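Local coordinates for protein STN1 (PDB 3K10), which caps and protects chromosome ends, helps regulate telomere length, and restrains telomerase loading through its interaction with Cdc13, the present chain being its C-terminal tandem winged helix-turn-helix region, at residues L9-L14 with F84-L89; S32-L37 with E59-L64; V69-I74 with Y126-G131. All blocks are in the same frame, centred on the assembly; numbering follows the deposited sequence.

Contact 1 of 3, residues L9-L14 with F84-L89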
loop_
_atom_site.group_PDB
_atom_site.type_symbol
_atom_site.label_atom_id
_atom_site.label_comp_id
_atom_site.label_asym_id
_atom_site.label_seq_id
_atom_site.Cartn_x
_atom_site.Cartn_y
_atom_site.Cartn_z
ATOM N N LEU A 9 2.266 -1.436 -5.049
ATOM C CA LEU A 9 2.657 -2.716 -5.613
ATOM C C LEU A 9 4.035 -2.659 -6.279
ATOM O O LEU A 9 4.830 -3.585 -6.132
ATOM C CB LEU A 9 1.601 -3.171 -6.612
ATOM C CG LEU A 9 0.197 -3.268 -6.023
ATOM C CD1 LEU A 9 -0.708 -3.970 -7.014
ATOM C CD2 LEU A 9 0.242 -4.051 -4.721
ATOM N N ILE A 10 4.312 -1.582 -7.014
ATOM C CA ILE A 10 5.604 -1.433 -7.673
ATOM C C ILE A 10 6.675 -1.671 -6.615
ATOM O O ILE A 10 7.595 -2.465 -6.789
ATOM C CB ILE A 10 5.799 -0.010 -8.234
ATOM C CG1 ILE A 10 4.739 0.300 -9.295
ATOM C CG2 ILE A 10 7.201 0.125 -8.822
ATOM C CD1 ILE A 10 4.904 -0.500 -10.576
ATOM N N LEU A 11 6.536 -0.965 -5.508
ATOM C CA LEU A 11 7.463 -1.088 -4.408
ATOM C C LEU A 11 7.419 -2.509 -3.873
ATOM O O LEU A 11 8.422 -3.218 -3.911
ATOM C CB LEU A 11 7.084 -0.105 -3.305
ATOM C CG LEU A 11 7.110 1.364 -3.709
ATOM C CD1 LEU A 11 6.513 2.192 -2.591
ATOM C CD2 LEU A 11 8.529 1.807 -4.017
ATOM N N LEU A 12 6.254 -2.923 -3.383
ATOM C CA LEU A 12 6.086 -4.265 -2.826
ATOM C C LEU A 12 6.911 -5.302 -3.582
ATOM O O LEU A 12 7.565 -6.142 -2.959
ATOM C CB LEU A 12 4.596 -4.668 -2.814
ATOM C CG LEU A 12 4.180 -6.054 -2.282
ATOM C CD1 LEU A 12 4.478 -7.147 -3.325
ATOM C CD2 LEU A 12 4.907 -6.342 -0.962
ATOM N N GLY A 13 6.893 -5.241 -4.914
ATOM C CA GLY A 13 7.651 -6.194 -5.709
ATOM C C GLY A 13 8.930 -5.599 -6.257
ATOM O O GLY A 13 9.046 -5.387 -7.455
ATOM N N LEU A 14 9.906 -5.345 -5.395
ATOM C CA LEU A 14 11.141 -4.735 -5.848
ATOM C C LEU A 14 12.399 -5.521 -5.529
ATOM O O LEU A 14 13.405 -5.359 -6.212
ATOM C CB LEU A 14 11.256 -3.328 -5.269
ATOM C CG LEU A 14 11.619 -2.214 -6.247
ATOM C CD1 LEU A 14 10.603 -2.166 -7.371
ATOM C CD2 LEU A 14 11.663 -0.892 -5.506
ATOM N N PHE A 84 14.175 5.228 1.132
ATOM C CA PHE A 84 13.019 4.619 1.768
ATOM C C PHE A 84 13.281 3.169 2.137
ATOM O O PHE A 84 13.961 2.442 1.415
ATOM C CB PHE A 84 11.805 4.696 0.841
ATOM C CG PHE A 84 11.449 6.090 0.429
ATOM C CD1 PHE A 84 11.024 7.015 1.372
ATOM C CD2 PHE A 84 11.574 6.488 -0.897
ATOM C CE1 PHE A 84 10.731 8.322 1.008
ATOM C CE2 PHE A 84 11.282 7.793 -1.278
ATOM C CZ PHE A 84 10.863 8.715 -0.324
ATOM N N ASP A 85 12.733 2.757 3.275
ATOM C CA ASP A 85 12.878 1.382 3.744
ATOM C C ASP A 85 11.649 0.598 3.286
ATOM O O ASP A 85 10.556 0.772 3.806
ATOM C CB ASP A 85 13.013 1.369 5.267
ATOM C CG ASP A 85 13.093 -0.023 5.833
ATOM O OD1 ASP A 85 13.701 -0.905 5.181
ATOM O OD2 ASP A 85 12.550 -0.223 6.944
ATOM N N LEU A 86 11.844 -0.259 2.297
ATOM C CA LEU A 86 10.761 -1.045 1.731
ATOM C C LEU A 86 10.333 -2.257 2.561
ATOM O O LEU A 86 9.341 -2.932 2.227
ATOM C CB LEU A 86 11.161 -1.500 0.326
ATOM C CG LEU A 86 11.615 -0.357 -0.580
ATOM C CD1 LEU A 86 12.246 -0.925 -1.840
ATOM C CD2 LEU A 86 10.427 0.546 -0.899
ATOM N N LEU A 87 11.057 -2.528 3.644
ATOM C CA LEU A 87 10.737 -3.676 4.483
ATOM C C LEU A 87 9.384 -3.607 5.214
ATOM O O LEU A 87 8.656 -4.601 5.269
ATOM C CB LEU A 87 11.867 -3.914 5.482
ATOM C CG LEU A 87 13.190 -4.254 4.797
ATOM C CD1 LEU A 87 14.289 -4.433 5.834
ATOM C CD2 LEU A 87 13.010 -5.521 3.973
ATOM N N PRO A 88 9.035 -2.443 5.788
ATOM C CA PRO A 88 7.752 -2.342 6.488
ATOM C C PRO A 88 6.596 -2.789 5.593
ATOM O O PRO A 88 5.617 -3.383 6.056
ATOM C CB PRO A 88 7.667 -0.859 6.835
ATOM C CG PRO A 88 9.117 -0.507 7.062
ATOM C CD PRO A 88 9.788 -1.182 5.889
ATOM N N LEU A 89 6.727 -2.515 4.303
ATOM C CA LEU A 89 5.693 -2.864 3.348
ATOM C C LEU A 89 5.694 -4.351 3.047
ATOM O O LEU A 89 4.636 -4.974 2.906
ATOM C CB LEU A 89 5.886 -2.071 2.050
ATOM C CG LEU A 89 4.803 -2.236 0.984
ATOM C CD1 LEU A 89 3.417 -1.877 1.552
ATOM C CD2 LEU A 89 5.159 -1.347 -0.189
#

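Contact 2 of 3, residues S32-L37 with E59-L64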
loop_
_atom_site.group_PDB
_atom_site.type_symbol
_atom_site.label_atom_id
_atom_site.label_comp_id
_atom_site.label_asym_id
_atom_site.label_seq_id
_atom_site.Cartn_x
_atom_site.Cartn_y
_atom_site.Cartn_z
ATOM N N SER A 32 4.874 6.136 -15.378
ATOM C CA SER A 32 3.518 5.965 -15.907
ATOM C C SER A 32 2.483 6.397 -14.869
ATOM O O SER A 32 1.446 6.972 -15.198
ATOM C CB SER A 32 3.281 4.501 -16.271
ATOM O OG SER A 32 4.402 3.967 -16.960
ATOM N N VAL A 33 2.788 6.117 -13.610
ATOM C CA VAL A 33 1.913 6.446 -12.500
ATOM C C VAL A 33 1.926 7.938 -12.173
ATOM O O VAL A 33 0.874 8.519 -11.893
ATOM C CB VAL A 33 2.318 5.638 -11.241
ATOM C CG1 VAL A 33 1.377 5.933 -10.095
ATOM C CG2 VAL A 33 2.308 4.157 -11.558
ATOM N N VAL A 34 3.100 8.567 -12.202
ATOM C CA VAL A 34 3.157 9.995 -11.893
ATOM C C VAL A 34 2.600 10.808 -13.054
ATOM O O VAL A 34 1.844 11.767 -12.848
ATOM C CB VAL A 34 4.598 10.495 -11.571
ATOM C CG1 VAL A 34 5.320 9.483 -10.701
ATOM C CG2 VAL A 34 5.360 10.792 -12.847
ATOM N N THR A 35 2.952 10.432 -14.276
ATOM C CA THR A 35 2.436 11.175 -15.403
ATOM C C THR A 35 0.913 11.164 -15.343
ATOM O O THR A 35 0.262 12.116 -15.783
ATOM C CB THR A 35 2.915 10.597 -16.739
ATOM O OG1 THR A 35 4.336 10.765 -16.843
ATOM C CG2 THR A 35 2.233 11.327 -17.908
ATOM N N SER A 36 0.341 10.103 -14.776
ATOM C CA SER A 36 -1.110 10.024 -14.660
ATOM C C SER A 36 -1.616 11.045 -13.639
ATOM O O SER A 36 -2.468 11.863 -13.963
ATOM C CB SER A 36 -1.552 8.612 -14.260
ATOM O OG SER A 36 -2.963 8.477 -14.377
ATOM N N LEU A 37 -1.082 11.006 -12.415
ATOM C CA LEU A 37 -1.489 11.954 -11.371
ATOM C C LEU A 37 -1.075 13.349 -11.789
ATOM O O LEU A 37 -1.624 14.338 -11.306
ATOM C CB LEU A 37 -0.822 11.641 -10.031
ATOM C CG LEU A 37 -1.585 11.964 -8.733
ATOM C CD1 LEU A 37 -0.564 12.187 -7.630
ATOM C CD2 LEU A 37 -2.476 13.193 -8.868
ATOM N N GLU A 59 6.017 16.925 -8.408
ATOM C CA GLU A 59 5.125 17.214 -7.296
ATOM C C GLU A 59 4.160 16.065 -7.045
ATOM O O GLU A 59 3.877 15.717 -5.888
ATOM C CB GLU A 59 4.350 18.491 -7.578
ATOM C CG GLU A 59 3.168 18.720 -6.671
ATOM C CD GLU A 59 2.517 20.058 -6.937
ATOM O OE1 GLU A 59 1.346 20.246 -6.543
ATOM O OE2 GLU A 59 3.190 20.926 -7.539
ATOM N N ALA A 60 3.655 15.481 -8.133
ATOM C CA ALA A 60 2.729 14.358 -8.046
ATOM C C ALA A 60 3.473 13.201 -7.393
ATOM O O ALA A 60 2.927 12.498 -6.540
ATOM C CB ALA A 60 2.256 13.960 -9.438
ATOM N N PHE A 61 4.731 13.035 -7.802
ATOM C CA PHE A 61 5.606 11.990 -7.296
ATOM C C PHE A 61 5.864 12.097 -5.807
ATOM O O PHE A 61 5.885 11.082 -5.123
ATOM C CB PHE A 61 6.945 12.014 -8.029
ATOM C CG PHE A 61 7.928 11.000 -7.529
ATOM C CD1 PHE A 61 7.628 9.642 -7.569
ATOM C CD2 PHE A 61 9.155 11.399 -7.012
ATOM C CE1 PHE A 61 8.542 8.689 -7.099
ATOM C CE2 PHE A 61 10.077 10.454 -6.540
ATOM C CZ PHE A 61 9.770 9.098 -6.583
ATOM N N ARG A 62 6.084 13.307 -5.295
ATOM C CA ARG A 62 6.324 13.448 -3.860
ATOM C C ARG A 62 5.039 13.147 -3.111
ATOM O O ARG A 62 5.062 12.536 -2.055
ATOM C CB ARG A 62 6.811 14.855 -3.491
ATOM C CG ARG A 62 7.306 14.954 -2.034
ATOM C CD ARG A 62 8.415 13.897 -1.730
ATOM N NE ARG A 62 8.891 13.899 -0.337
ATOM C CZ ARG A 62 9.865 13.111 0.132
ATOM N NH1 ARG A 62 10.474 12.247 -0.678
ATOM N NH2 ARG A 62 10.236 13.188 1.412
ATOM N N ASP A 63 3.916 13.576 -3.671
ATOM C CA ASP A 63 2.617 13.335 -3.059
ATOM C C ASP A 63 2.339 11.820 -3.032
ATOM O O ASP A 63 1.921 11.262 -2.010
ATOM C CB ASP A 63 1.541 14.100 -3.843
ATOM C CG ASP A 63 0.128 13.790 -3.376
ATOM O OD1 ASP A 63 -0.099 13.666 -2.148
ATOM O OD2 ASP A 63 -0.770 13.687 -4.246
ATOM N N LEU A 64 2.600 11.147 -4.143
ATOM C CA LEU A 64 2.390 9.709 -4.183
ATOM C C LEU A 64 3.267 9.009 -3.161
ATOM O O LEU A 64 2.842 8.037 -2.536
ATOM C CB LEU A 64 2.700 9.142 -5.568
ATOM C CG LEU A 64 1.654 9.396 -6.648
ATOM C CD1 LEU A 64 2.026 8.598 -7.894
ATOM C CD2 LEU A 64 0.271 8.985 -6.136
#

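Contact 3 of 3, residues V69-I74 with Y126-G131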
loop_
_atom_site.group_PDB
_atom_site.type_symbol
_atom_site.label_atom_id
_atom_site.label_comp_id
_atom_site.label_asym_id
_atom_site.label_seq_id
_atom_site.Cartn_x
_atom_site.Cartn_y
_atom_site.Cartn_z
ATOM N N VAL A 69 4.132 7.028 3.094
ATOM C CA VAL A 69 4.922 7.271 4.285
ATOM C C VAL A 69 4.031 7.694 5.444
ATOM O O VAL A 69 4.304 7.365 6.598
ATOM C CB VAL A 69 5.990 8.369 4.036
ATOM C CG1 VAL A 69 6.839 8.566 5.281
ATOM C CG2 VAL A 69 6.875 7.976 2.861
ATOM N N SER A 70 2.957 8.410 5.137
ATOM C CA SER A 70 2.058 8.885 6.177
ATOM C C SER A 70 1.168 7.784 6.738
ATOM O O SER A 70 0.584 7.938 7.813
ATOM C CB SER A 70 1.204 10.049 5.658
ATOM O OG SER A 70 0.385 9.653 4.575
ATOM N N GLN A 71 1.063 6.675 6.014
ATOM C CA GLN A 71 0.251 5.555 6.473
ATOM C C GLN A 71 1.171 4.471 7.072
ATOM O O GLN A 71 0.711 3.457 7.601
ATOM C CB GLN A 71 -0.583 4.993 5.318
ATOM C CG GLN A 71 -1.515 6.004 4.659
ATOM C CD GLN A 71 -2.319 6.831 5.673
ATOM O OE1 GLN A 71 -2.992 6.283 6.548
ATOM N NE2 GLN A 71 -2.252 8.157 5.549
ATOM N N GLY A 72 2.477 4.714 6.989
ATOM C CA GLY A 72 3.459 3.790 7.525
ATOM C C GLY A 72 3.845 2.608 6.657
ATOM O O GLY A 72 4.571 1.737 7.113
ATOM N N LEU A 73 3.391 2.562 5.411
ATOM C CA LEU A 73 3.713 1.427 4.547
ATOM C C LEU A 73 5.180 1.392 4.117
ATOM O O LEU A 73 5.736 0.326 3.870
ATOM C CB LEU A 73 2.790 1.410 3.328
ATOM C CG LEU A 73 1.298 1.241 3.671
ATOM C CD1 LEU A 73 0.459 1.324 2.393
ATOM C CD2 LEU A 73 1.067 -0.102 4.372
ATOM N N ILE A 74 5.799 2.559 4.003
ATOM C CA ILE A 74 7.211 2.624 3.666
ATOM C C ILE A 74 7.801 3.604 4.661
ATOM O O ILE A 74 7.114 4.519 5.138
ATOM C CB ILE A 74 7.488 3.159 2.237
ATOM C CG1 ILE A 74 6.976 4.595 2.104
ATOM C CG2 ILE A 74 6.862 2.236 1.203
ATOM C CD1 ILE A 74 7.409 5.278 0.825
ATOM N N TYR A 126 4.249 3.327 13.246
ATOM C CA TYR A 126 3.684 4.295 12.329
ATOM C C TYR A 126 2.588 3.794 11.384
ATOM O O TYR A 126 1.975 4.600 10.678
ATOM C CB TYR A 126 4.824 4.974 11.561
ATOM C CG TYR A 126 5.652 5.920 12.423
ATOM C CD1 TYR A 126 6.169 5.510 13.655
ATOM C CD2 TYR A 126 5.892 7.237 12.020
ATOM C CE1 TYR A 126 6.896 6.388 14.466
ATOM C CE2 TYR A 126 6.617 8.123 12.822
ATOM C CZ TYR A 126 7.111 7.691 14.043
ATOM O OH TYR A 126 7.799 8.578 14.841
ATOM N N ILE A 127 2.330 2.483 11.380
ATOM C CA ILE A 127 1.270 1.914 10.531
ATOM C C ILE A 127 -0.087 2.449 10.963
ATOM O O ILE A 127 -0.346 2.653 12.149
ATOM C CB ILE A 127 1.177 0.382 10.620
ATOM C CG1 ILE A 127 1.135 -0.041 12.086
ATOM C CG2 ILE A 127 2.304 -0.262 9.842
ATOM C CD1 ILE A 127 0.806 -1.496 12.293
ATOM N N THR A 128 -0.969 2.640 9.995
ATOM C CA THR A 128 -2.286 3.180 10.279
ATOM C C THR A 128 -3.367 2.217 9.843
ATOM O O THR A 128 -3.112 1.293 9.087
ATOM C CB THR A 128 -2.460 4.468 9.520
ATOM O OG1 THR A 128 -2.523 4.171 8.121
ATOM C CG2 THR A 128 -1.263 5.373 9.761
ATOM N N THR A 129 -4.583 2.443 10.317
ATOM C CA THR A 129 -5.704 1.593 9.949
ATOM C C THR A 129 -5.852 1.560 8.437
ATOM O O THR A 129 -6.076 0.506 7.855
ATOM C CB THR A 129 -7.000 2.107 10.568
ATOM O OG1 THR A 129 -6.885 2.053 11.995
ATOM C CG2 THR A 129 -8.180 1.259 10.129
ATOM N N ASN A 130 -5.730 2.720 7.804
ATOM C CA ASN A 130 -5.827 2.798 6.352
ATOM C C ASN A 130 -4.701 1.984 5.739
ATOM O O ASN A 130 -4.890 1.287 4.736
ATOM C CB ASN A 130 -5.708 4.245 5.888
ATOM C CG ASN A 130 -6.778 5.126 6.483
ATOM O OD1 ASN A 130 -7.941 5.059 6.088
ATOM N ND2 ASN A 130 -6.397 5.946 7.455
ATOM N N GLY A 131 -3.523 2.085 6.338
ATOM C CA GLY A 131 -2.396 1.333 5.832
ATOM C C GLY A 131 -2.651 -0.162 5.936
ATOM O O GLY A 131 -2.279 -0.924 5.046
HETATM O O HOH W 1 2.703 7.140 10.349
#

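Contact 1 of 3, residues L9-L14 with F84-L89
Leu11 and Leu86 each hold CG anti to their own carbonyl carbon (chi1 -61° and -53°), and the two side chains meet at about a right angle, with Leu11 CD2 lying 3.9 Å from Leu86 CD2. Leu89 takes the other common setting, its CG opposite the backbone N (chi1 -175°). This turns CD2 onto the surface of helix 4-12, where it rests 3.9 Å from Leu11 CB and 3.7 Å from Leu12 N, while Leu12 CB stays 4.3 Å from the same Leu89 methyl. The opening helix 4-12 of the first winged helix-turn-helix module thus packs on Leu86, just past strand 83-85, the middle strand of the antiparallel wing sheet, and on Leu89 in the first turn of helix 87-106, which belongs to the second module. The side chain of Asp85 caps the turn between strand and helix by accepting a weak hydrogen bond from Leu87 N. Gly13 ends helix 4-12, and past it Leu14 brings CD2 to 3.7 Å from Leu86 CD1, leaving the two methyls of Leu86 with separate leucine partners. No hydrogen bond crosses between the segments. Leu24, Leu68 and Ile74 continue the apolar surroundings of Leu11, and Leu73 packs on Leu89.

Contact 2 of 3, residues S32-L37 with E59-L64
Leu64 on helix 53-69 is received by two residues of helix 28-44, Val33 and Leu37, and its two methyls divide the work. CD1 of Leu64 lies 3.5 Å from Val33 CG1, the branch that stands anti to the valine's backbone N (chi1 -178°), whereas CD2 of Leu64 meets Leu37 CD1 tip to tip at 3.6 Å. The same Leu37 methyl also lies 3.8 Å from Ala60 CB and 3.7 Å from Ala60 O. Because Ala60 has nothing beyond its methyl, Leu37 can lie close to that helix, with its CB as well as CD1 against the alanine. On the other flank of Ala60, Val34 sends CG1 toward Phe61 and approaches the ring obliquely, 3.9 Å from CD1. Phe61 leans onward to the ring of Tyr25 and to Leu24 of helix 21-26, while Leu7 of helix 4-12 covers Leu64, so that these two helices close over the Leu64 and Phe61 side.

Toward solvent the contact thins. Asp63 touches it only at its margin, where OD2 comes 3.7 Å from Leu37 CD1, a carboxylate beside a methyl with no polar mate across the interface; its charge has a long, weak ion pair with Arg67 one turn further on. Thr35 faces away from helix 53-69, and its hydroxyl is hydrogen-bonded to Arg31 O and Glu57. Ser32 and Ser36 lie on the exposed surface, and the Ser32 hydroxyl is bonded to Lys28 O. The short helical segments approach to 8.6 Å between axes, and their directions differ by 108°. Such a steep crossing of two consecutive helices, the second leading to the wing strands 75-78 and 83-85, is consistent with the helix-turn-helix core of the first winged helix-turn-helix domain.

Contact 3 of 3, residues V69-I74 with Y126-G131
Tyr126 turns its carbonyl to Gly72, whose CA-H points at Tyr126 O over 3.6 Å; a water also donates to that oxygen (2.7 Å) and more weakly to Ser70 O. Gly72, at positive phi, closes helix 53-69 in a Schellman motif, and a CB there would clash with Tyr126 O. Ile127 follows, its CA-H directed at Gln71 O (3.4 Å). Thr128 comes next and carries most of the polar grip. Its N donates a weak bond to Gln71 O (3.0 Å), while OG1, set between the backbone N and carbonyl carbon (chi1 68°), donates to Gln71 OE1 at 2.7 Å, tilted 29° from the carbonyl plane. The same hydroxyl accepts from Gly131 N (2.9 Å) and so caps helix 129-146. With an alanine at Gln71, the Thr128 hydroxyl would probably lose its side-chain acceptor and the cap be less firmly oriented. Asn130 brings CB close to Gln71 OE1. At Gly131 a CB would run into Gln71 O; Leu73 CD2 lies 3.5 Å from Gly131 O. Gln71 NE2 binds Ser70 OG, itself bonded to Asn66 O. By donating and accepting at once, Thr128 ties the end of a helix in the first winged domain to the start of one in the second.

How the contacts relate
Contacts 1 and 2 are buried and built mainly from apolar side chains, with no hydrogen bond across, whereas contact 3 is partly exposed and relies on hydrogen bonds, a bound water and two glycines. Contact 2 lies farther from the centre of the chain and is nested, in sequence, within the loop closed by contact 1; the two touch where Phe84 meets Arg62. Helix 53-69 serves contact 2 through its middle, and contact 3 uses the turn that follows its C-terminal end. Contacts 1 and 3 interlock along the chain and abut in space, with Leu89 against Leu73 and Leu11 against Ile74. Contact 2 thus stays within the first winged domain, while contacts 1 and 3 lie at its junction with the second.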